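Local coordinates for sulfoquinovosidase (Escherichia coli, PDB 5AEG), which hydrolyses sulfoquinovosyl diacylglycerides, the sulfolipids of plants, and simple sulfoquinovosides, releasing sulfoquinovose for sulfoglycolysis, at residues Thr509-Met514 with Glu538-Gly543; Ser503-Tyr508 with Met534-Gly539; Leu592-Asp597 with Tyr629-Asn634. All blocks are in the same frame, centred on the assembly; numbering follows the deposited sequence.

Contact 1. Residues Thr509-Met514 with Glu538-Gly543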
ATOM      1  N   THR A 509      15.133   2.167   6.600  1.00 19.70           N
ATOM      2  CA  THR A 509      15.813   3.451   6.394  1.00 19.48           C
ATOM      3  C   THR A 509      16.807   3.712   7.517  1.00 19.67           C
ATOM      4  O   THR A 509      16.467   3.834   8.699  1.00 17.83           O
ATOM      5  CB  THR A 509      14.847   4.637   6.304  1.00 20.51           C
ATOM      6  OG1 THR A 509      13.876   4.441   5.261  1.00 20.06           O
ATOM      7  CG2 THR A 509      15.627   5.922   6.057  1.00 21.43           C
ATOM      8  N   THR A 510      18.075   3.761   7.112  1.00 22.03           N
ATOM      9  CA  THR A 510      19.185   3.774   8.001  1.00 21.98           C
ATOM     10  C   THR A 510      20.008   5.063   7.627  1.00 23.53           C
ATOM     11  O   THR A 510      20.894   5.019   6.802  1.00 24.47           O
ATOM     12  CB  THR A 510      20.011   2.516   7.770  1.00 20.77           C
ATOM     13  OG1 THR A 510      19.191   1.340   7.745  1.00 20.62           O
ATOM     14  CG2 THR A 510      21.058   2.375   8.818  1.00 22.46           C
ATOM     15  N   LEU A 511      19.672   6.173   8.214  1.00 24.93           N
ATOM     16  CA  LEU A 511      20.208   7.485   7.878  1.00 26.84           C
ATOM     17  C   LEU A 511      20.252   8.285   9.135  1.00 28.48           C
ATOM     18  O   LEU A 511      19.620   7.922  10.116  1.00 23.45           O
ATOM     19  CB  LEU A 511      19.253   8.203   6.935  1.00 24.38           C
ATOM     20  CG  LEU A 511      19.089   7.628   5.556  1.00 25.55           C
ATOM     21  CD1 LEU A 511      17.999   8.440   4.807  1.00 27.98           C
ATOM     22  CD2 LEU A 511      20.376   7.538   4.725  1.00 25.67           C
ATOM     23  N   PHE A 512      21.062   9.356   9.133  1.00 26.26           N
ATOM     24  CA  PHE A 512      21.095  10.309  10.249  1.00 28.48           C
ATOM     25  C   PHE A 512      21.375   9.628  11.560  1.00 31.06           C
ATOM     26  O   PHE A 512      20.710   9.920  12.565  1.00 31.35           O
ATOM     27  CB  PHE A 512      19.769  11.134  10.321  1.00 31.75           C
ATOM     28  CG  PHE A 512      19.390  11.749   9.031  1.00 28.55           C
ATOM     29  CD1 PHE A 512      20.257  12.646   8.399  1.00 30.57           C
ATOM     30  CD2 PHE A 512      18.193  11.445   8.413  1.00 29.65           C
ATOM     31  CE1 PHE A 512      19.940  13.207   7.165  1.00 32.12           C
ATOM     32  CE2 PHE A 512      17.886  11.987   7.177  1.00 30.35           C
ATOM     33  CZ  PHE A 512      18.725  12.893   6.564  1.00 29.31           C
ATOM     34  N   GLU A 513      22.326   8.702  11.597  1.00 31.50           N
ATOM     35  CA  GLU A 513      22.540   8.023  12.870  1.00 41.15           C
ATOM     36  C   GLU A 513      21.380   7.113  13.421  1.00 35.04           C
ATOM     37  O   GLU A 513      21.436   6.677  14.575  1.00 31.15           O
ATOM     38  CB  GLU A 513      22.955   9.030  13.981  1.00 45.32           C
ATOM     39  CG  GLU A 513      24.175   9.915  13.610  1.00 59.76           C
ATOM     40  CD  GLU A 513      25.318   9.164  12.894  1.00 69.18           C
ATOM     41  OE1 GLU A 513      25.769   8.083  13.358  1.00 72.60           O
ATOM     42  OE2 GLU A 513      25.795   9.661  11.843  1.00 90.68           O
ATOM     43  N   MET A 514      20.331   6.848  12.632  1.00 26.64           N
ATOM     44  CA  MET A 514      19.432   5.784  13.018  1.00 24.91           C
ATOM     45  C   MET A 514      20.156   4.487  12.669  1.00 21.98           C
ATOM     46  O   MET A 514      20.704   4.362  11.591  1.00 23.35           O
ATOM     47  CB  MET A 514      18.122   5.860  12.215  1.00 24.52           C
ATOM     48  CG  MET A 514      17.262   6.988  12.607  1.00 24.59           C
ATOM     49  SD  MET A 514      15.676   7.072  11.698  1.00 23.84           S
ATOM     50  CE  MET A 514      16.159   7.072   9.993  1.00 23.17           C
ATOM     51  N   GLU A 538      18.244  -6.195   4.764  1.00 18.57           N
ATOM     52  CA  GLU A 538      19.444  -5.653   5.419  1.00 18.48           C
ATOM     53  C   GLU A 538      19.398  -4.169   5.755  1.00 19.83           C
ATOM     54  O   GLU A 538      20.073  -3.702   6.677  1.00 18.30           O
ATOM     55  CB  GLU A 538      20.684  -5.951   4.593  1.00 20.32           C
ATOM     56  CG  GLU A 538      20.960  -7.452   4.437  1.00 20.65           C
ATOM     57  CD  GLU A 538      22.267  -7.751   3.646  1.00 24.52           C
ATOM     58  OE1 GLU A 538      22.776  -6.839   2.946  1.00 26.86           O
ATOM     59  OE2 GLU A 538      22.749  -8.941   3.700  1.00 28.62           O
ATOM     60  N   GLY A 539      18.512  -3.421   5.104  1.00 18.15           N
ATOM     61  CA  GLY A 539      18.479  -1.935   5.192  1.00 19.65           C
ATOM     62  C   GLY A 539      19.450  -1.289   4.211  1.00 21.92           C
ATOM     63  O   GLY A 539      20.326  -1.959   3.629  1.00 22.21           O
ATOM     64  N   ASN A 540      19.362   0.014   4.047  1.00 20.52           N
ATOM     65  CA  ASN A 540      20.213   0.668   3.026  1.00 21.54           C
ATOM     66  C   ASN A 540      21.696   0.712   3.391  1.00 23.39           C
ATOM     67  O   ASN A 540      22.516   0.853   2.472  1.00 23.89           O
ATOM     68  CB  ASN A 540      19.767   2.069   2.641  1.00 23.00           C
ATOM     69  CG  ASN A 540      19.699   3.008   3.803  1.00 23.69           C
ATOM     70  OD1 ASN A 540      18.923   2.792   4.694  1.00 24.00           O
ATOM     71  ND2 ASN A 540      20.592   4.008   3.866  1.00 23.82           N
ATOM     72  N   ARG A 541      21.997   0.625   4.670  1.00 21.71           N
ATOM     73  CA  ARG A 541      23.424   0.596   5.265  1.00 23.09           C
ATOM     74  C   ARG A 541      23.597  -0.644   6.120  1.00 22.35           C
ATOM     75  O   ARG A 541      23.471  -0.599   7.376  1.00 23.17           O
ATOM     76  CB  ARG A 541      23.726   1.838   6.063  1.00 23.18           C
ATOM     77  CG  ARG A 541      23.875   3.134   5.236  1.00 28.69           C
ATOM     78  CD  ARG A 541      24.149   4.317   6.197  1.00 33.58           C
ATOM     79  NE  ARG A 541      24.064   5.598   5.479  1.00 40.56           N
ATOM     80  CZ  ARG A 541      23.975   6.813   6.025  1.00 41.22           C
ATOM     81  NH1 ARG A 541      23.881   6.992   7.336  1.00 51.25           N
ATOM     82  NH2 ARG A 541      23.916   7.874   5.221  1.00 45.91           N
ATOM     83  N   PRO A 542      23.770  -1.781   5.454  1.00 21.67           N
ATOM     84  CA  PRO A 542      23.702  -3.060   6.160  1.00 24.22           C
ATOM     85  C   PRO A 542      24.636  -3.200   7.352  1.00 23.86           C
ATOM     86  O   PRO A 542      24.276  -3.757   8.433  1.00 22.59           O
ATOM     87  CB  PRO A 542      24.046  -4.051   5.060  1.00 25.20           C
ATOM     88  CG  PRO A 542      23.557  -3.409   3.799  1.00 24.43           C
ATOM     89  CD  PRO A 542      23.911  -1.962   4.001  1.00 25.72           C
ATOM     90  N   GLY A 543      25.846  -2.636   7.196  1.00 25.13           N
ATOM     91  CA  GLY A 543      26.836  -2.654   8.316  1.00 24.68           C
ATOM     92  C   GLY A 543      26.471  -1.897   9.526  1.00 25.50           C
ATOM     93  O   GLY A 543      27.058  -2.129  10.568  1.00 22.90           O
TER
HETATM   94  O   HOH W   1      22.687  10.226   6.925  1.00 30.53           O

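Contact 2. Residues Ser503-Tyr508 with Met534-Gly539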
ATOM      1  N   SER A 503       5.764  -6.307   5.993  1.00 18.00           N
ATOM      2  CA  SER A 503       6.764  -5.274   6.148  1.00 18.05           C
ATOM      3  C   SER A 503       8.173  -5.922   6.234  1.00 17.85           C
ATOM      4  O   SER A 503       8.335  -7.138   6.515  1.00 16.73           O
ATOM      5  CB  SER A 503       6.475  -4.364   7.336  1.00 15.86           C
ATOM      6  OG  SER A 503       6.481  -5.127   8.606  1.00 15.68           O
ATOM      7  N   ASP A 504       9.175  -5.080   5.953  1.00 17.32           N
ATOM      8  CA  ASP A 504      10.590  -5.473   6.192  1.00 18.49           C
ATOM      9  C   ASP A 504      10.821  -5.790   7.714  1.00 16.06           C
ATOM     10  O   ASP A 504      10.591  -4.921   8.571  1.00 17.77           O
ATOM     11  CB  ASP A 504      11.545  -4.333   5.800  1.00 17.71           C
ATOM     12  CG  ASP A 504      11.488  -3.972   4.313  1.00 18.23           C
ATOM     13  OD1 ASP A 504      11.545  -4.841   3.408  1.00 18.02           O
ATOM     14  OD2 ASP A 504      11.291  -2.761   4.069  1.00 20.31           O
ATOM     15  N   ILE A 505      11.189  -7.007   8.038  1.00 18.01           N
ATOM     16  CA  ILE A 505      11.492  -7.353   9.397  1.00 19.23           C
ATOM     17  C   ILE A 505      12.762  -6.576   9.821  1.00 18.94           C
ATOM     18  O   ILE A 505      13.832  -6.791   9.274  1.00 18.53           O
ATOM     19  CB  ILE A 505      11.708  -8.854   9.623  1.00 18.73           C
ATOM     20  CG1 ILE A 505      10.412  -9.598   9.405  1.00 18.46           C
ATOM     21  CG2 ILE A 505      12.189  -9.034  11.047  1.00 21.73           C
ATOM     22  CD1 ILE A 505      10.456 -11.114   9.297  1.00 18.44           C
ATOM     23  N   GLY A 506      12.537  -5.616  10.691  1.00 16.89           N
ATOM     24  CA  GLY A 506      13.533  -4.687  11.271  1.00 19.20           C
ATOM     25  C   GLY A 506      13.533  -3.306  10.644  1.00 19.84           C
ATOM     26  O   GLY A 506      14.368  -2.458  11.008  1.00 18.07           O
ATOM     27  N   GLY A 507      12.648  -3.090   9.645  1.00 16.83           N
ATOM     28  CA  GLY A 507      12.572  -1.753   8.935  1.00 17.10           C
ATOM     29  C   GLY A 507      13.740  -1.617   7.970  1.00 17.65           C
ATOM     30  O   GLY A 507      14.499  -2.589   7.728  1.00 16.80           O
ATOM     31  N   TYR A 508      13.873  -0.429   7.400  1.00 17.78           N
ATOM     32  CA  TYR A 508      14.743  -0.227   6.252  1.00 17.54           C
ATOM     33  C   TYR A 508      15.709   1.001   6.402  1.00 19.34           C
ATOM     34  O   TYR A 508      16.952   0.895   6.254  1.00 18.76           O
ATOM     35  CB  TYR A 508      13.919  -0.086   5.007  1.00 19.03           C
ATOM     36  CG  TYR A 508      14.748   0.315   3.789  1.00 19.10           C
ATOM     37  CD1 TYR A 508      15.507  -0.637   3.101  1.00 20.95           C
ATOM     38  CD2 TYR A 508      14.766   1.630   3.344  1.00 20.75           C
ATOM     39  CE1 TYR A 508      16.266  -0.291   1.979  1.00 22.31           C
ATOM     40  CE2 TYR A 508      15.519   1.980   2.232  1.00 20.83           C
ATOM     41  CZ  TYR A 508      16.260   1.013   1.573  1.00 23.77           C
ATOM     42  OH  TYR A 508      17.018   1.330   0.479  1.00 27.76           O
ATOM     43  N   MET A 534       6.758 -13.456   6.076  1.00 17.62           N
ATOM     44  CA  MET A 534       7.937 -13.119   6.824  1.00 17.45           C
ATOM     45  C   MET A 534       9.135 -12.936   5.872  1.00 18.65           C
ATOM     46  O   MET A 534       9.499 -13.885   5.157  1.00 19.32           O
ATOM     47  CB  MET A 534       8.311 -14.221   7.810  1.00 18.60           C
ATOM     48  CG  MET A 534       7.271 -14.396   8.925  1.00 18.82           C
ATOM     49  SD  MET A 534       7.850 -15.434  10.257  1.00 20.77           S
ATOM     50  CE  MET A 534       9.076 -14.449  11.181  1.00 21.70           C
ATOM     51  N   ARG A 535       9.724 -11.732   5.864  1.00 17.76           N
ATOM     52  CA  ARG A 535      10.837 -11.423   4.931  1.00 18.80           C
ATOM     53  C   ARG A 535      11.668 -10.341   5.567  1.00 18.58           C
ATOM     54  O   ARG A 535      11.097  -9.347   6.055  1.00 16.93           O
ATOM     55  CB  ARG A 535      10.314 -10.965   3.557  1.00 18.07           C
ATOM     56  CG  ARG A 535      11.486 -10.589   2.616  1.00 18.82           C
ATOM     57  CD  ARG A 535      11.043  -9.956   1.340  1.00 19.04           C
ATOM     58  NE  ARG A 535      10.167  -8.759   1.573  1.00 17.73           N
ATOM     59  CZ  ARG A 535      10.622  -7.578   1.962  1.00 19.47           C
ATOM     60  NH1 ARG A 535      11.934  -7.351   2.225  1.00 21.14           N
ATOM     61  NH2 ARG A 535       9.784  -6.555   2.173  1.00 18.54           N
ATOM     62  N   THR A 536      12.994 -10.571   5.646  1.00 18.07           N
ATOM     63  CA  THR A 536      13.900  -9.612   6.185  1.00 17.45           C
ATOM     64  C   THR A 536      14.518  -8.682   5.131  1.00 17.71           C
ATOM     65  O   THR A 536      14.310  -8.854   3.893  1.00 18.96           O
ATOM     66  CB  THR A 536      15.013 -10.320   6.982  1.00 17.19           C
ATOM     67  OG1 THR A 536      15.982 -10.855   6.117  1.00 18.00           O
ATOM     68  CG2 THR A 536      14.475 -11.430   7.888  1.00 17.66           C
ATOM     69  N   HIS A 537      15.146  -7.647   5.628  1.00 18.47           N
ATOM     70  CA  HIS A 537      15.850  -6.672   4.779  1.00 18.72           C
ATOM     71  C   HIS A 537      17.120  -6.262   5.490  1.00 19.71           C
ATOM     72  O   HIS A 537      17.104  -5.993   6.690  1.00 18.18           O
ATOM     73  CB  HIS A 537      15.003  -5.394   4.559  1.00 17.55           C
ATOM     74  CG  HIS A 537      15.330  -4.654   3.282  1.00 18.85           C
ATOM     75  ND1 HIS A 537      16.610  -4.286   2.913  1.00 22.13           N
ATOM     76  CD2 HIS A 537      14.523  -4.195   2.272  1.00 19.41           C
ATOM     77  CE1 HIS A 537      16.600  -3.645   1.768  1.00 20.86           C
ATOM     78  NE2 HIS A 537      15.347  -3.596   1.338  1.00 18.73           N
ATOM     79  N   GLU A 538      18.244  -6.195   4.764  1.00 18.57           N
ATOM     80  CA  GLU A 538      19.444  -5.653   5.419  1.00 18.48           C
ATOM     81  C   GLU A 538      19.398  -4.169   5.755  1.00 19.83           C
ATOM     82  O   GLU A 538      20.073  -3.702   6.677  1.00 18.30           O
ATOM     83  CB  GLU A 538      20.684  -5.951   4.593  1.00 20.32           C
ATOM     84  CG  GLU A 538      20.960  -7.452   4.437  1.00 20.65           C
ATOM     85  CD  GLU A 538      22.267  -7.751   3.646  1.00 24.52           C
ATOM     86  OE1 GLU A 538      22.776  -6.839   2.946  1.00 26.86           O
ATOM     87  OE2 GLU A 538      22.749  -8.941   3.700  1.00 28.62           O
ATOM     88  N   GLY A 539      18.512  -3.421   5.104  1.00 18.15           N
ATOM     89  CA  GLY A 539      18.479  -1.935   5.192  1.00 19.65           C
ATOM     90  C   GLY A 539      19.450  -1.289   4.211  1.00 21.92           C
ATOM     91  O   GLY A 539      20.326  -1.959   3.629  1.00 22.21           O
TER
HETATM   92  O   HOH W   2       7.848  -9.835   6.902  1.00 17.99           O
HETATM   93  O   HOH W   3      16.219  -7.617   8.719  1.00 18.14           O

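Contact 3. Residues Leu592-Asp597 with Tyr629-Asn634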
ATOM      1  N   LEU A 592     -14.629  -5.020  11.883  1.00 20.43           N
ATOM      2  CA  LEU A 592     -15.189  -5.959  10.949  1.00 20.74           C
ATOM      3  C   LEU A 592     -15.989  -7.076  11.682  1.00 23.93           C
ATOM      4  O   LEU A 592     -16.965  -7.629  11.095  1.00 23.44           O
ATOM      5  CB  LEU A 592     -14.198  -6.643  10.069  1.00 24.77           C
ATOM      6  CG  LEU A 592     -13.388  -5.829   9.054  1.00 28.43           C
ATOM      7  CD1 LEU A 592     -12.691  -6.712   8.055  1.00 27.02           C
ATOM      8  CD2 LEU A 592     -14.205  -4.760   8.407  1.00 27.93           C
ATOM      9  N   HIS A 593     -15.550  -7.407  12.892  1.00 24.43           N
ATOM     10  CA  HIS A 593     -16.179  -8.511  13.662  1.00 24.44           C
ATOM     11  C   HIS A 593     -16.834  -8.082  14.930  1.00 24.21           C
ATOM     12  O   HIS A 593     -17.488  -8.916  15.531  1.00 25.56           O
ATOM     13  CB  HIS A 593     -15.195  -9.651  13.905  1.00 25.10           C
ATOM     14  CG  HIS A 593     -14.728 -10.284  12.674  1.00 25.18           C
ATOM     15  ND1 HIS A 593     -15.590 -10.922  11.782  1.00 25.45           N
ATOM     16  CD2 HIS A 593     -13.484 -10.330  12.104  1.00 24.15           C
ATOM     17  CE1 HIS A 593     -14.891 -11.363  10.750  1.00 27.11           C
ATOM     18  NE2 HIS A 593     -13.611 -11.025  10.932  1.00 24.40           N
ATOM     19  N   TYR A 594     -16.625  -6.848  15.408  1.00 21.06           N
ATOM     20  CA  TYR A 594     -17.141  -6.300  16.676  1.00 21.23           C
ATOM     21  C   TYR A 594     -17.797  -4.963  16.313  1.00 21.21           C
ATOM     22  O   TYR A 594     -17.505  -3.956  16.867  1.00 22.41           O
ATOM     23  CB  TYR A 594     -16.023  -6.167  17.790  1.00 23.56           C
ATOM     24  CG  TYR A 594     -15.445  -7.525  18.070  1.00 22.73           C
ATOM     25  CD1 TYR A 594     -16.053  -8.382  19.019  1.00 23.35           C
ATOM     26  CD2 TYR A 594     -14.386  -8.032  17.327  1.00 21.33           C
ATOM     27  CE1 TYR A 594     -15.616  -9.710  19.179  1.00 25.72           C
ATOM     28  CE2 TYR A 594     -13.892  -9.342  17.526  1.00 21.91           C
ATOM     29  CZ  TYR A 594     -14.471 -10.163  18.494  1.00 24.74           C
ATOM     30  OH  TYR A 594     -14.113 -11.479  18.657  1.00 23.66           O
ATOM     31  N   GLU A 595     -18.739  -4.993  15.363  1.00 22.39           N
ATOM     32  CA  GLU A 595     -19.345  -3.764  14.818  1.00 27.15           C
ATOM     33  C   GLU A 595     -20.024  -2.895  15.803  1.00 29.64           C
ATOM     34  O   GLU A 595     -20.006  -1.670  15.643  1.00 27.26           O
ATOM     35  CB  GLU A 595     -20.362  -4.086  13.698  1.00 29.20           C
ATOM     36  CG  GLU A 595     -19.763  -4.446  12.373  1.00 30.34           C
ATOM     37  CD  GLU A 595     -20.784  -4.403  11.247  1.00 31.79           C
ATOM     38  OE1 GLU A 595     -21.954  -3.975  11.513  1.00 31.67           O
ATOM     39  OE2 GLU A 595     -20.425  -4.715  10.091  1.00 26.32           O
ATOM     40  N   ASP A 596     -20.569  -3.499  16.883  1.00 26.90           N
ATOM     41  CA  ASP A 596     -21.334  -2.761  17.860  1.00 30.82           C
ATOM     42  C   ASP A 596     -20.447  -2.143  18.906  1.00 29.76           C
ATOM     43  O   ASP A 596     -20.944  -1.468  19.763  1.00 27.88           O
ATOM     44  CB  ASP A 596     -22.417  -3.684  18.493  1.00 37.34           C
ATOM     45  CG  ASP A 596     -21.809  -4.969  19.112  1.00 48.70           C
ATOM     46  OD1 ASP A 596     -20.632  -5.430  18.734  1.00 47.21           O
ATOM     47  OD2 ASP A 596     -22.552  -5.567  19.926  1.00 64.88           O
ATOM     48  N   ASP A 597     -19.120  -2.394  18.880  1.00 24.30           N
ATOM     49  CA  ASP A 597     -18.215  -1.861  19.891  1.00 24.11           C
ATOM     50  C   ASP A 597     -17.613  -0.535  19.403  1.00 27.95           C
ATOM     51  O   ASP A 597     -16.733  -0.531  18.483  1.00 25.77           O
ATOM     52  CB  ASP A 597     -17.137  -2.894  20.248  1.00 23.75           C
ATOM     53  CG  ASP A 597     -16.234  -2.471  21.354  1.00 23.41           C
ATOM     54  OD1 ASP A 597     -16.004  -1.254  21.526  1.00 30.26           O
ATOM     55  OD2 ASP A 597     -15.644  -3.346  22.064  1.00 26.31           O
ATOM     56  N   TYR A 629      -6.539  -3.298  23.847  1.00 21.53           N
ATOM     57  CA  TYR A 629      -7.973  -3.386  24.026  1.00 19.78           C
ATOM     58  C   TYR A 629      -8.491  -4.711  23.563  1.00 22.47           C
ATOM     59  O   TYR A 629      -8.280  -5.099  22.428  1.00 20.62           O
ATOM     60  CB  TYR A 629      -8.697  -2.190  23.291  1.00 22.60           C
ATOM     61  CG  TYR A 629     -10.180  -2.283  23.475  1.00 22.98           C
ATOM     62  CD1 TYR A 629     -10.775  -1.948  24.734  1.00 25.21           C
ATOM     63  CD2 TYR A 629     -10.998  -2.765  22.481  1.00 23.26           C
ATOM     64  CE1 TYR A 629     -12.187  -2.019  24.910  1.00 25.42           C
ATOM     65  CE2 TYR A 629     -12.396  -2.859  22.666  1.00 25.78           C
ATOM     66  CZ  TYR A 629     -12.963  -2.521  23.916  1.00 24.94           C
ATOM     67  OH  TYR A 629     -14.372  -2.654  24.037  1.00 25.72           O
ATOM     68  N   LEU A 630      -9.290  -5.401  24.407  1.00 21.59           N
ATOM     69  CA  LEU A 630     -10.018  -6.547  23.941  1.00 22.14           C
ATOM     70  C   LEU A 630     -11.520  -6.253  23.835  1.00 24.47           C
ATOM     71  O   LEU A 630     -12.108  -5.736  24.811  1.00 23.37           O
ATOM     72  CB  LEU A 630      -9.820  -7.724  24.929  1.00 22.13           C
ATOM     73  CG  LEU A 630      -8.381  -8.228  25.129  1.00 24.37           C
ATOM     74  CD1 LEU A 630      -8.311  -9.352  26.233  1.00 24.46           C
ATOM     75  CD2 LEU A 630      -7.830  -8.782  23.856  1.00 26.45           C
ATOM     76  N   PRO A 631     -12.112  -6.506  22.658  1.00 22.77           N
ATOM     77  CA  PRO A 631     -13.549  -6.367  22.580  1.00 22.97           C
ATOM     78  C   PRO A 631     -14.192  -7.593  23.370  1.00 25.30           C
ATOM     79  O   PRO A 631     -13.461  -8.524  23.853  1.00 23.31           O
ATOM     80  CB  PRO A 631     -13.856  -6.486  21.114  1.00 22.52           C
ATOM     81  CG  PRO A 631     -12.799  -7.494  20.625  1.00 23.82           C
ATOM     82  CD  PRO A 631     -11.594  -7.256  21.510  1.00 25.17           C
ATOM     83  N   GLU A 632     -15.495  -7.528  23.573  1.00 25.47           N
ATOM     84  CA  GLU A 632     -16.162  -8.541  24.402  1.00 25.00           C
ATOM     85  C   GLU A 632     -16.192  -9.898  23.741  1.00 23.28           C
ATOM     86  O   GLU A 632     -16.813 -10.107  22.694  1.00 27.07           O
ATOM     87  CB  GLU A 632     -17.623  -8.071  24.782  1.00 29.91           C
ATOM     88  CG  GLU A 632     -18.186  -8.846  26.011  1.00 33.55           C
ATOM     89  CD  GLU A 632     -17.286  -8.731  27.255  1.00 37.06           C
ATOM     90  OE1 GLU A 632     -17.267  -7.668  27.983  1.00 38.00           O
ATOM     91  OE2 GLU A 632     -16.551  -9.722  27.533  1.00 37.33           O
ATOM     92  N   ASP A 633     -15.429 -10.823  24.311  1.00 26.21           N
ATOM     93  CA  ASP A 633     -15.319 -12.153  23.779  1.00 27.20           C
ATOM     94  C   ASP A 633     -14.571 -12.901  24.848  1.00 22.97           C
ATOM     95  O   ASP A 633     -14.095 -12.346  25.806  1.00 26.85           O
ATOM     96  CB  ASP A 633     -14.601 -12.251  22.391  1.00 26.88           C
ATOM     97  CG  ASP A 633     -15.177 -13.286  21.494  1.00 28.92           C
ATOM     98  OD1 ASP A 633     -15.531 -14.353  22.017  1.00 28.84           O
ATOM     99  OD2 ASP A 633     -15.247 -13.144  20.233  1.00 27.54           O
ATOM    100  N   ASN A 634     -14.503 -14.189  24.653  1.00 24.36           N
ATOM    101  CA  ASN A 634     -13.655 -15.034  25.528  1.00 26.57           C
ATOM    102  C   ASN A 634     -12.267 -15.235  24.879  1.00 21.65           C
ATOM    103  O   ASN A 634     -12.145 -16.013  23.964  1.00 25.76           O
ATOM    104  CB  ASN A 634     -14.375 -16.321  25.841  1.00 27.99           C
ATOM    105  CG  ASN A 634     -15.572 -16.034  26.837  1.00 36.68           C
ATOM    106  OD1 ASN A 634     -15.446 -15.311  27.909  1.00 43.66           O
ATOM    107  ND2 ASN A 634     -16.706 -16.436  26.424  1.00 36.05           N
TER
HETATM  108  O   HOH W   4     -17.185  -5.600  22.482  1.00 31.04           O

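Contact 1. Residues Thr509-Met514 with Glu538-Gly543
A polar loop-to-loop contact, in which the Asn540 side chain binds the Thr510 backbone, sits at the catalytic face of the TIM barrel. Residues 509-514 lie in the loop after strand 501-505; the partner residues, 538-543, belong to the loop that follows strand 534-536. The central evidence is a two-point grip of one carboxamide on one backbone residue. Asn540 OD1 accepts from Thr510 N at 2.7 Å, the donor lying in the carbonyl plane on a lone pair. Asn540 ND2 returns a bond to Thr510 O at 3.1 Å, less regular because the nitrogen stands above that carbonyl plane. With one bond accepted and one given, the amide's rotation is fixed. CG lies between the backbone N and the carbonyl carbon of Asn540 (chi1 58°), a torsion that swings the amide across to the neighbouring loop. Replaced by an alanine, this residue would probably leave Thr510 N and O without these mates and the two loops less firmly joined.

Arg541, extended from CG to NE, passes slantwise over Thr510, its CD 3.4 Å from Thr510 O. One face of the Arg541 guanidinium takes Leu511 CD2, 3.6 Å above the plane and offset toward the rim. Arg541 NH2 donates at 3.2 Å to a water that also accepts from Phe512 N. Thr510 CG2 packs on Arg541 CB at 3.9 Å, whereas OG1 of Thr510 is bonded to Tyr508 O and Asn545. At the backbone angles of Gly539 (phi 85°, psi 170°) a beta carbon would jam against Glu538 O; it would also crowd Thr510 OG1.

Asn540 O is bonded to Arg301, a substrate-binding residue, and the Thr509 side chain touches Asp472, the probable proton donor. Such loops, beyond the C-terminal strand ends, frame the active site of a TIM-barrel glycosidase, here of family GH31.

Contact 2. Residues Ser503-Tyr508 with Met534-Gly539
Arg535 grips Asp504 end-on in a salt bridge, NH1 and NH2 each 2.8 Å from Asp504 OD1 alone. OD1 lies in the guanidinium plane; NH1 meets it nearly along the C-O bond, NH2 from above the carboxylate. A bend at chi3 (54°) brings the arginine tip back to the aspartate, and its NE is bonded to His502, while Asp504 OD2 is held by Trp469. Between the backbones, Ile505 N donates to Arg535 O at 3.1 Å, nearly straight at 168°. Beyond it a water donates to both Ile505 O and His537 O.

One hydrogen bond and two packing contacts restrain His537, a substrate-binding residue. Gly539 N donates to His537 ND1 at 3.0 Å, tilted from the ring plane, and Asp504 OD1 sits at the ring edge, 3.3 Å from CD2 of His537. Tyr508 turns its edge to the imidazole face, a T-shaped pair with planes at 69° and centroids 4.8 Å apart.

On the face that carries Ile505 and Thr536, Ile505 CD1 packs against Met534 CB at 4.1 Å. Ile505 and Met534 reach helices 518-528 and 552-567, and strand 534-536 lies between strands 501-505 and 257-260 in the parallel barrel sheet.

Contact 3. Residues Leu592-Asp597 with Tyr629-Asn634
Tyr594 and Pro631 mark the nearest approach of the two backbones, with CA atoms 6.9 Å apart. Segment 592-597 ends in a type I turn from Tyr594 to Asp597, closed by Asp597 N donating to Tyr594 O. The other segment leaves strand 625-630 at Leu630 and continues irregularly through Asp633. In keeping with this separation, the hydrogen bonds found across the contact come from side chains, with a water as a further link.

Pro631 lies over one face of the Tyr594 ring in a CH-pi contact: its CG is 3.5 Å from the ring centroid and only 4° off the normal. Pro631 CB is close as well, 3.6 Å from Tyr594 CD1. At the far end of the same ring, Asp633 OD2 accepts on its anti lone pair from Tyr594 OH at 2.6 Å. The ring is thus held both over a face and at its hydroxyl. Arg611 also donates to this hydroxyl, and Arg663 forms a salt bridge with Asp633 OD2, which probably steadies the carboxylate's negative charge.

A second join is made by Asp597. Its CG is anti to the backbone N (chi1 -175°), carrying the carboxylate across to Tyr629, whose OH is hydrogen-bonded to OD2; the very short modelled length makes the exact distance doubtful. A water donates to Asp597 OD2 at 2.8 Å and accepts from Glu632 N.

Tyr594 also packs on Leu608 and Trp635, from strands 607-609 and 635-637. The contact thus fastens the Tyr594-Asp597 turn to the end of strand 625-630 and the loop that follows it, in the all-beta C-terminal domain of GH31 enzymes, away from the active site.

How the contacts relate
From the N terminus, the chain enters contact 2 on strand 501-505 and runs straight into the first half of contact 1. It then passes through helix 518-528 and returns along strand 534-536, closing contact 2 and then contact 1. The two cross rather than nest, sharing Glu538 and Gly539, and they touch where Asn540 OD1 packs 3.1 Å from Tyr508 O. Contact 2 ties a beta-alpha-beta unit of the barrel at its strands, contact 1 the loops that continue them. Contact 3 follows in series within the C-terminal domain, closing a loop that contains strands but no helix; its nearest atoms are about 19 Å from those of contact 2.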